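Long-range contacts in glucoamylase (Thermoanaerobacterium thermosaccharolyticum, PDB 1LF6), which hydrolyses terminal alpha-1,4-linked glucose units one after another from the non-reducing ends of glucan chains, releasing beta-D-glucose: residues 16-21 / 222-227; 128-133 / 262-267; 502-507 / 531-536. All blocks are in the same frame, centred on the assembly; numbering follows the deposited sequence.

Contact 1: residues 16-21 / 222-227; sequences RFNNIS and HYDSAR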
loop_
_atom_site.group_PDB
_atom_site.type_symbol
_atom_site.label_atom_id
_atom_site.label_comp_id
_atom_site.label_asym_id
_atom_site.label_seq_id
_atom_site.Cartn_x
_atom_site.Cartn_y
_atom_site.Cartn_z
ATOM N N ARG A 16 19.292 29.818 16.118
ATOM C CA ARG A 16 17.843 29.796 16.292
ATOM C C ARG A 16 17.369 31.132 16.858
ATOM O O ARG A 16 18.097 31.800 17.591
ATOM C CB ARG A 16 17.440 28.648 17.224
ATOM C CG ARG A 16 15.934 28.464 17.377
ATOM C CD ARG A 16 15.613 27.177 18.123
ATOM N NE ARG A 16 14.183 27.046 18.403
ATOM C CZ ARG A 16 13.626 25.984 18.981
ATOM N NH1 ARG A 16 12.317 25.958 19.196
ATOM N NH2 ARG A 16 14.373 24.948 19.341
ATOM N N PHE A 17 16.150 31.519 16.508
ATOM C CA PHE A 17 15.590 32.779 16.976
ATOM C C PHE A 17 14.079 32.693 17.154
ATOM O O PHE A 17 13.380 32.101 16.330
ATOM C CB PHE A 17 15.914 33.898 15.985
ATOM C CG PHE A 17 15.571 33.561 14.561
ATOM C CD1 PHE A 17 16.474 32.870 13.759
ATOM C CD2 PHE A 17 14.337 33.913 14.026
ATOM C CE1 PHE A 17 16.156 32.538 12.445
ATOM C CE2 PHE A 17 14.008 33.584 12.713
ATOM C CZ PHE A 17 14.920 32.895 11.922
ATOM N N ASN A 18 13.584 33.284 18.237
ATOM C CA ASN A 18 12.154 33.292 18.516
ATOM C C ASN A 18 11.698 34.741 18.634
ATOM O O ASN A 18 11.461 35.258 19.727
ATOM C CB ASN A 18 11.854 32.518 19.805
ATOM C CG ASN A 18 10.370 32.432 20.100
ATOM O OD1 ASN A 18 9.551 32.330 19.185
ATOM N ND2 ASN A 18 10.015 32.460 21.379
ATOM N N ASN A 19 11.579 35.386 17.480
ATOM C CA ASN A 19 11.179 36.779 17.405
ATOM C C ASN A 19 9.683 36.988 17.606
ATOM O O ASN A 19 9.271 37.909 18.313
ATOM C CB ASN A 19 11.613 37.354 16.054
ATOM C CG ASN A 19 13.119 37.275 15.845
ATOM O OD1 ASN A 19 13.588 36.887 14.773
ATOM N ND2 ASN A 19 13.884 37.649 16.869
ATOM N N ILE A 20 8.874 36.135 16.985
ATOM C CA ILE A 20 7.424 36.249 17.091
ATOM C C ILE A 20 6.756 34.871 17.090
ATOM O O ILE A 20 6.898 34.099 16.142
ATOM C CB ILE A 20 6.856 37.068 15.911
ATOM C CG1 ILE A 20 7.690 38.338 15.713
ATOM C CG2 ILE A 20 5.405 37.444 16.185
ATOM C CD1 ILE A 20 7.754 38.803 14.272
ATOM N N SER A 21 6.023 34.567 18.156
ATOM C CA SER A 21 5.338 33.286 18.259
ATOM C C SER A 21 3.917 33.396 17.728
ATOM O O SER A 21 3.282 34.445 17.842
ATOM C CB SER A 21 5.307 32.816 19.712
ATOM O OG SER A 21 6.615 32.672 20.222
ATOM N N HIS A 222 4.194 36.587 10.007
ATOM C CA HIS A 222 5.499 35.981 9.788
ATOM C C HIS A 222 6.008 35.335 11.067
ATOM O O HIS A 222 7.134 35.583 11.505
ATOM C CB HIS A 222 6.491 37.036 9.294
ATOM C CG HIS A 222 6.204 37.525 7.907
ATOM N ND1 HIS A 222 6.380 36.737 6.790
ATOM C CD2 HIS A 222 5.719 38.708 7.460
ATOM C CE1 HIS A 222 6.016 37.412 5.714
ATOM N NE2 HIS A 222 5.612 38.611 6.094
ATOM N N TYR A 223 5.169 34.493 11.659
ATOM C CA TYR A 223 5.511 33.802 12.895
ATOM C C TYR A 223 6.682 32.855 12.678
ATOM O O TYR A 223 6.815 32.258 11.612
ATOM C CB TYR A 223 4.304 33.014 13.396
ATOM C CG TYR A 223 3.056 33.845 13.581
ATOM C CD1 TYR A 223 3.056 34.963 14.417
ATOM C CD2 TYR A 223 1.864 33.493 12.953
ATOM C CE1 TYR A 223 1.898 35.704 14.624
ATOM C CE2 TYR A 223 0.701 34.225 13.153
ATOM C CZ TYR A 223 0.724 35.327 13.992
ATOM O OH TYR A 223 -0.433 36.041 14.211
ATOM N N ASP A 224 7.531 32.718 13.691
ATOM C CA ASP A 224 8.679 31.828 13.590
ATOM C C ASP A 224 8.663 30.785 14.697
ATOM O O ASP A 224 9.682 30.156 14.988
ATOM C CB ASP A 224 9.991 32.631 13.629
ATOM C CG ASP A 224 10.194 33.386 14.940
ATOM O OD1 ASP A 224 11.136 34.205 15.004
ATOM O OD2 ASP A 224 9.430 33.166 15.905
ATOM N N SER A 225 7.494 30.593 15.299
ATOM C CA SER A 225 7.334 29.629 16.382
ATOM C C SER A 225 5.863 29.270 16.590
ATOM O O SER A 225 4.986 30.129 16.507
ATOM C CB SER A 225 7.915 30.209 17.676
ATOM O OG SER A 225 7.727 29.334 18.772
ATOM N N ALA A 226 5.601 27.992 16.855
ATOM C CA ALA A 226 4.241 27.508 17.081
ATOM C C ALA A 226 4.265 26.033 17.473
ATOM O O ALA A 226 5.234 25.325 17.182
ATOM C CB ALA A 226 3.398 27.702 15.822
ATOM N N ARG A 227 3.209 25.574 18.144
ATOM C CA ARG A 227 3.120 24.174 18.556
ATOM C C ARG A 227 1.680 23.683 18.593
ATOM O O ARG A 227 0.845 24.223 19.317
ATOM C CB ARG A 227 3.775 23.960 19.925
ATOM C CG ARG A 227 3.791 22.501 20.353
ATOM C CD ARG A 227 4.778 22.242 21.467
ATOM N NE ARG A 227 4.435 22.969 22.680
ATOM C CZ ARG A 227 5.174 22.964 23.784
ATOM N NH1 ARG A 227 6.300 22.265 23.821
ATOM N NH2 ARG A 227 4.786 23.656 24.847
HETATM O O HOH W 1 12.133 29.902 15.943
HETATM O O HOH W 2 11.625 35.510 12.865
#

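Contact 2: residues 128-133 / 262-267; sequences VKRNSL and LETLGE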
loop_
_atom_site.group_PDB
_atom_site.type_symbol
_atom_site.label_atom_id
_atom_site.label_comp_id
_atom_site.label_asym_id
_atom_site.label_seq_id
_atom_site.Cartn_x
_atom_site.Cartn_y
_atom_site.Cartn_z
ATOM N N VAL A 128 19.768 9.510 -2.718
ATOM C CA VAL A 128 20.216 8.140 -2.491
ATOM C C VAL A 128 21.220 7.993 -1.347
ATOM O O VAL A 128 21.329 6.924 -0.744
ATOM C CB VAL A 128 20.842 7.538 -3.772
ATOM C CG1 VAL A 128 19.804 7.497 -4.890
ATOM C CG2 VAL A 128 22.055 8.363 -4.201
ATOM N N LYS A 129 21.939 9.067 -1.035
ATOM C CA LYS A 129 22.950 9.026 0.020
ATOM C C LYS A 129 22.512 9.450 1.411
ATOM O O LYS A 129 23.125 9.044 2.399
ATOM C CB LYS A 129 24.160 9.873 -0.375
ATOM C CG LYS A 129 25.102 9.210 -1.358
ATOM C CD LYS A 129 26.343 10.061 -1.545
ATOM C CE LYS A 129 27.447 9.282 -2.234
ATOM N NZ LYS A 129 28.716 10.064 -2.269
ATOM N N ARG A 130 21.468 10.264 1.504
ATOM C CA ARG A 130 21.017 10.731 2.807
ATOM C C ARG A 130 19.501 10.892 2.897
ATOM O O ARG A 130 18.800 10.828 1.891
ATOM C CB ARG A 130 21.715 12.050 3.133
ATOM C CG ARG A 130 21.576 13.098 2.036
ATOM C CD ARG A 130 22.509 14.278 2.276
ATOM N NE ARG A 130 23.916 13.923 2.094
ATOM C CZ ARG A 130 24.528 13.842 0.915
ATOM N NH1 ARG A 130 25.812 13.511 0.853
ATOM N NH2 ARG A 130 23.862 14.101 -0.203
ATOM N N ASN A 131 19.007 11.116 4.111
ATOM C CA ASN A 131 17.573 11.246 4.355
ATOM C C ASN A 131 16.948 12.585 3.975
ATOM O O ASN A 131 16.613 13.399 4.842
ATOM C CB ASN A 131 17.278 10.940 5.828
ATOM C CG ASN A 131 17.804 9.581 6.252
ATOM O OD1 ASN A 131 17.603 8.589 5.561
ATOM N ND2 ASN A 131 18.477 9.530 7.394
ATOM N N SER A 132 16.773 12.811 2.677
ATOM C CA SER A 132 16.162 14.050 2.213
ATOM C C SER A 132 15.287 13.840 0.983
ATOM O O SER A 132 15.622 13.064 0.085
ATOM C CB SER A 132 17.238 15.096 1.900
ATOM O OG SER A 132 17.885 14.805 0.677
ATOM N N LEU A 133 14.157 14.536 0.962
ATOM C CA LEU A 133 13.219 14.468 -0.152
ATOM C C LEU A 133 13.457 15.713 -0.993
ATOM O O LEU A 133 13.570 16.818 -0.459
ATOM C CB LEU A 133 11.774 14.459 0.351
ATOM C CG LEU A 133 10.702 14.465 -0.744
ATOM C CD1 LEU A 133 10.791 13.179 -1.557
ATOM C CD2 LEU A 133 9.322 14.603 -0.107
ATOM N N LEU A 262 21.761 20.628 3.995
ATOM C CA LEU A 262 22.881 21.341 3.389
ATOM C C LEU A 262 23.671 20.432 2.452
ATOM O O LEU A 262 24.126 20.863 1.396
ATOM C CB LEU A 262 23.806 21.900 4.476
ATOM C CG LEU A 262 23.256 23.049 5.326
ATOM C CD1 LEU A 262 24.261 23.410 6.411
ATOM C CD2 LEU A 262 22.972 24.257 4.439
ATOM N N GLU A 263 23.836 19.170 2.833
ATOM C CA GLU A 263 24.570 18.243 1.986
ATOM C C GLU A 263 23.808 17.986 0.689
ATOM O O GLU A 263 24.389 17.988 -0.397
ATOM C CB GLU A 263 24.817 16.935 2.732
ATOM C CG GLU A 263 25.840 17.061 3.849
ATOM C CD GLU A 263 25.980 15.792 4.657
ATOM O OE1 GLU A 263 26.920 15.706 5.476
ATOM O OE2 GLU A 263 25.146 14.878 4.480
ATOM N N THR A 264 22.500 17.775 0.801
ATOM C CA THR A 264 21.687 17.527 -0.381
ATOM C C THR A 264 21.715 18.740 -1.309
ATOM O O THR A 264 21.921 18.602 -2.515
ATOM C CB THR A 264 20.224 17.195 0.005
ATOM O OG1 THR A 264 20.189 15.944 0.709
ATOM C CG2 THR A 264 19.351 17.102 -1.237
ATOM N N LEU A 265 21.520 19.928 -0.744
ATOM C CA LEU A 265 21.533 21.161 -1.527
ATOM C C LEU A 265 22.888 21.389 -2.199
ATOM O O LEU A 265 22.962 21.909 -3.312
ATOM C CB LEU A 265 21.197 22.356 -0.630
ATOM C CG LEU A 265 19.737 22.503 -0.184
ATOM C CD1 LEU A 265 19.636 23.556 0.911
ATOM C CD2 LEU A 265 18.875 22.878 -1.383
ATOM N N GLY A 266 23.957 20.995 -1.519
ATOM C CA GLY A 266 25.285 21.177 -2.073
ATOM C C GLY A 266 25.587 20.240 -3.227
ATOM O O GLY A 266 26.538 20.457 -3.978
ATOM N N GLU A 267 24.776 19.198 -3.382
ATOM C CA GLU A 267 24.994 18.241 -4.456
ATOM C C GLU A 267 24.411 18.754 -5.769
ATOM O O GLU A 267 23.509 19.590 -5.769
ATOM C CB GLU A 267 24.364 16.893 -4.098
ATOM C CG GLU A 267 24.962 15.726 -4.866
ATOM C CD GLU A 267 25.606 14.701 -3.953
ATOM O OE1 GLU A 267 26.310 13.800 -4.463
ATOM O OE2 GLU A 267 25.404 14.790 -2.728
HETATM O O HOH W 3 28.034 13.145 -1.615
#

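Contact 3: residues 502-507 / 531-536; sequences YIRIAG and IVDPSF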
loop_
_atom_site.group_PDB
_atom_site.type_symbol
_atom_site.label_atom_id
_atom_site.label_comp_id
_atom_site.label_asym_id
_atom_site.label_seq_id
_atom_site.Cartn_x
_atom_site.Cartn_y
_atom_site.Cartn_z
ATOM N N TYR A 502 -20.054 -23.794 -3.376
ATOM C CA TYR A 502 -19.279 -23.601 -2.157
ATOM C C TYR A 502 -19.772 -22.273 -1.598
ATOM O O TYR A 502 -19.985 -21.320 -2.355
ATOM C CB TYR A 502 -17.779 -23.462 -2.446
ATOM C CG TYR A 502 -17.077 -24.749 -2.830
ATOM C CD1 TYR A 502 -16.681 -24.987 -4.145
ATOM C CD2 TYR A 502 -16.821 -25.734 -1.876
ATOM C CE1 TYR A 502 -16.049 -26.180 -4.504
ATOM C CE2 TYR A 502 -16.194 -26.930 -2.222
ATOM C CZ TYR A 502 -15.813 -27.148 -3.541
ATOM O OH TYR A 502 -15.231 -28.349 -3.888
ATOM N N ILE A 503 -19.970 -22.199 -0.286
ATOM C CA ILE A 503 -20.411 -20.952 0.309
ATOM C C ILE A 503 -19.182 -20.230 0.846
ATOM O O ILE A 503 -18.092 -20.795 0.863
ATOM C CB ILE A 503 -21.432 -21.188 1.450
ATOM C CG1 ILE A 503 -20.800 -21.977 2.605
ATOM C CG2 ILE A 503 -22.639 -21.923 0.891
ATOM C CD1 ILE A 503 -21.793 -22.314 3.747
ATOM N N ARG A 504 -19.345 -18.981 1.269
ATOM C CA ARG A 504 -18.222 -18.225 1.795
ATOM C C ARG A 504 -17.634 -18.913 3.022
ATOM O O ARG A 504 -16.422 -19.128 3.114
ATOM C CB ARG A 504 -18.650 -16.810 2.185
ATOM C CG ARG A 504 -17.508 -16.003 2.786
ATOM C CD ARG A 504 -17.933 -14.625 3.249
ATOM N NE ARG A 504 -16.851 -13.954 3.973
ATOM C CZ ARG A 504 -17.005 -12.862 4.716
ATOM N NH1 ARG A 504 -15.958 -12.331 5.338
ATOM N NH2 ARG A 504 -18.206 -12.309 4.843
ATOM N N ILE A 505 -18.497 -19.256 3.970
ATOM C CA ILE A 505 -18.026 -19.909 5.179
ATOM C C ILE A 505 -19.177 -20.567 5.941
ATOM O O ILE A 505 -20.269 -20.011 6.049
ATOM C CB ILE A 505 -17.266 -18.883 6.060
ATOM C CG1 ILE A 505 -16.503 -19.596 7.179
ATOM C CG2 ILE A 505 -18.234 -17.843 6.604
ATOM C CD1 ILE A 505 -15.395 -18.754 7.777
ATOM N N ALA A 506 -18.926 -21.779 6.424
ATOM C CA ALA A 506 -19.914 -22.551 7.174
ATOM C C ALA A 506 -19.639 -22.415 8.669
ATOM O O ALA A 506 -18.489 -22.470 9.098
ATOM C CB ALA A 506 -19.846 -24.020 6.758
ATOM N N GLY A 507 -20.696 -22.244 9.458
ATOM C CA GLY A 507 -20.532 -22.097 10.898
ATOM C C GLY A 507 -20.573 -23.419 11.645
ATOM O O GLY A 507 -19.991 -23.555 12.721
ATOM N N ILE A 531 -24.540 -16.466 1.227
ATOM C CA ILE A 531 -23.278 -15.780 0.960
ATOM C C ILE A 531 -22.219 -16.548 0.185
ATOM O O ILE A 531 -21.750 -17.598 0.636
ATOM C CB ILE A 531 -22.635 -15.325 2.290
ATOM C CG1 ILE A 531 -23.705 -14.699 3.201
ATOM C CG2 ILE A 531 -21.507 -14.354 2.022
ATOM C CD1 ILE A 531 -24.383 -13.455 2.637
ATOM N N VAL A 532 -21.844 -16.026 -0.982
ATOM C CA VAL A 532 -20.797 -16.643 -1.793
ATOM C C VAL A 532 -19.606 -15.687 -1.839
ATOM O O VAL A 532 -19.761 -14.480 -1.642
ATOM C CB VAL A 532 -21.282 -16.991 -3.232
ATOM C CG1 VAL A 532 -22.332 -18.086 -3.155
ATOM C CG2 VAL A 532 -21.824 -15.759 -3.945
ATOM N N ASP A 533 -18.422 -16.235 -2.092
ATOM C CA ASP A 533 -17.179 -15.465 -2.082
ATOM C C ASP A 533 -16.224 -16.047 -3.134
ATOM O O ASP A 533 -15.958 -17.248 -3.140
ATOM C CB ASP A 533 -16.586 -15.596 -0.672
ATOM C CG ASP A 533 -15.335 -14.767 -0.461
ATOM O OD1 ASP A 533 -14.505 -14.671 -1.389
ATOM O OD2 ASP A 533 -15.174 -14.231 0.660
ATOM N N PRO A 534 -15.693 -15.206 -4.039
ATOM C CA PRO A 534 -14.778 -15.709 -5.071
ATOM C C PRO A 534 -13.499 -16.342 -4.526
ATOM O O PRO A 534 -12.754 -16.980 -5.269
ATOM C CB PRO A 534 -14.503 -14.476 -5.924
ATOM C CG PRO A 534 -14.700 -13.356 -4.981
ATOM C CD PRO A 534 -15.912 -13.760 -4.198
ATOM N N SER A 535 -13.260 -16.171 -3.227
ATOM C CA SER A 535 -12.079 -16.729 -2.579
ATOM C C SER A 535 -12.023 -18.248 -2.690
ATOM O O SER A 535 -10.967 -18.847 -2.483
ATOM C CB SER A 535 -12.048 -16.336 -1.096
ATOM O OG SER A 535 -11.960 -14.929 -0.941
ATOM N N PHE A 536 -13.155 -18.878 -2.988
ATOM C CA PHE A 536 -13.170 -20.328 -3.108
ATOM C C PHE A 536 -12.217 -20.755 -4.217
ATOM O O PHE A 536 -11.752 -21.893 -4.229
ATOM C CB PHE A 536 -14.579 -20.850 -3.414
ATOM C CG PHE A 536 -14.982 -20.701 -4.852
ATOM C CD1 PHE A 536 -15.367 -19.464 -5.359
ATOM C CD2 PHE A 536 -14.961 -21.800 -5.708
ATOM C CE1 PHE A 536 -15.723 -19.319 -6.696
ATOM C CE2 PHE A 536 -15.314 -21.666 -7.047
ATOM C CZ PHE A 536 -15.696 -20.421 -7.545
HETATM O O HOH W 4 -18.242 -18.986 -2.730
HETATM O O HOH W 5 -16.194 -19.381 -0.623
HETATM O O HOH W 6 -14.280 -15.014 3.237
#

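Contact 1: residues 16-21 / 222-227
Asp224 reaches into the loop Phe17-Ser21 and holds it through two backbone amides, where the loop after strand 14-16 meets the start of strand 225-228 at the surface of the N-terminal beta-sandwich domain. OD1 takes Asn19 N on its syn side at 2.8 Å, while Ile20 N comes to OD2 at 3.2 Å from 42° above the carboxylate plane. Asp224 OD2 also sits 2.7 Å from Ile20 O, a close approach of two acceptors and not a hydrogen bond. The bond returns through the backbone: Asp224 N gives to Ile20 O at 2.9 Å, almost straight at 173°. A chi1 of 63° sets the Asp224 carboxylate between its own N and carbonyl carbon, within reach of both loop amides. Water 2 donates to both Asp224 OD1 and Asn19 OD1, and water 1 lies between Phe17 O and Asp224 O. With an alanine in place of Asp224, the amides of Asn19 and Ile20 would probably lose their acceptor and the loop would be freer to move. Phe17 brings its ring edge to the carboxylate, with CD2 3.4 Å from Asp224 OD1; it and Asp224 both touch Tyr199 of strand 198-203. His222 turns away to give its ND1 proton to Tyr199 O. Next to this, Ile20 CG2 meets the edge of the Tyr223 ring in its plane, 3.8 Å from CD1.

Contact 2: residues 128-133 / 262-267
Arg130 lies across the last turn of helix 254-266, touching Thr264, Glu263 and Glu267 in turn. Its CB points toward the helix, and CG sits between backbone N and carbonyl carbon (chi1 53°). CG and CD slide past Thr264 OG1, CD at 3.3 Å from that oxygen. A bend at chi3 then swings NE to Glu263, where it bonds OE2 at 2.8 Å on the anti side, tilted out of both planes. Beyond NE the guanidinium has Glu263 CB over one face and Lys129 CB over the other, both offset toward the rim. This salt-bridge network pins the loop leading into strand 132-141 of the N-terminal beta-sandwich against the helix that follows strand 243-251, the neighbour of 132-141 in the sheet. At the tip, NH2 gives to Glu267 OE2 at 3.0 Å, nearly along its C-O axis, and also pairs with Asp127, earlier in the same loop. NH1 has a weak bond to water 3, which lies at the guanidinium edge and also accepts from Lys129 NZ. Deeper in, Ser132 OG donates to Thr264 OG1 at 2.6 Å, and Thr264 OG1 in turn bonds Asp127 OD1.

Contact 3: residues 502-507 / 531-536
Arg504 and Ile531 run side by side in the same direction, and this is where the two loops fit closely. Ile531 CG2 lies 3.8 Å from both CB and CD of Arg504, and Arg504 N bonds Ile531 O at 2.8 Å. CG of the arginine also packs on Asp533 CB at 3.6 Å. CG stands anti to the backbone N (chi1 178°) and the chain stays extended to NE, which carries the guanidinium past Asp533 to Glu435 and Glu439. The contact lies at the active site of the (alpha/alpha) barrel of this family 15 enzyme: Arg504 NH1 forms salt bridges to Glu439 and to Glu435, the probable proton acceptor. Tyr576 makes a cation-pi contact with the same arginine. Asp533, which probably helps position Arg504, is held in an Asx turn, its OD1 taking Ser535 N and Ser535 OG from one face, while OD2 accepts from Trp437. At the polar ends the fit is looser: Arg504 NE and Asp533 OD2 are 3.7 Å apart, a long ion pair with OD2 well out of the guanidinium plane, and water 6 bridges them by accepting from NE and donating to OD2. Further along, water 4 accepts from Asp533 N and donates to Tyr502 O. Tyr502 CD1 meets Phe536 CD2 at 3.9 Å, the two side chains crossing at about a right angle.

Contacts 1 and 2 belong to the N-terminal beta-sandwich and reach the same antiparallel sheet, their centres about 26 Å apart; their segments alternate along the chain. Contact 3 lies in the catalytic barrel, on the opposite side of the chain's centre, about 60 Å from contact 1 and 52 Å from contact 2, centre to centre. Burial rises from contact 1, at the surface, through the partly buried contact 2 to contact 3, where every touching residue is buried. Chemistry follows place: one carboxylate collects backbone amides of a surface loop beside the sheet, charged side chains tie loop to helix in contact 2, and contact 3 combines apolar packing with enclosed waters beside the probable proton acceptor.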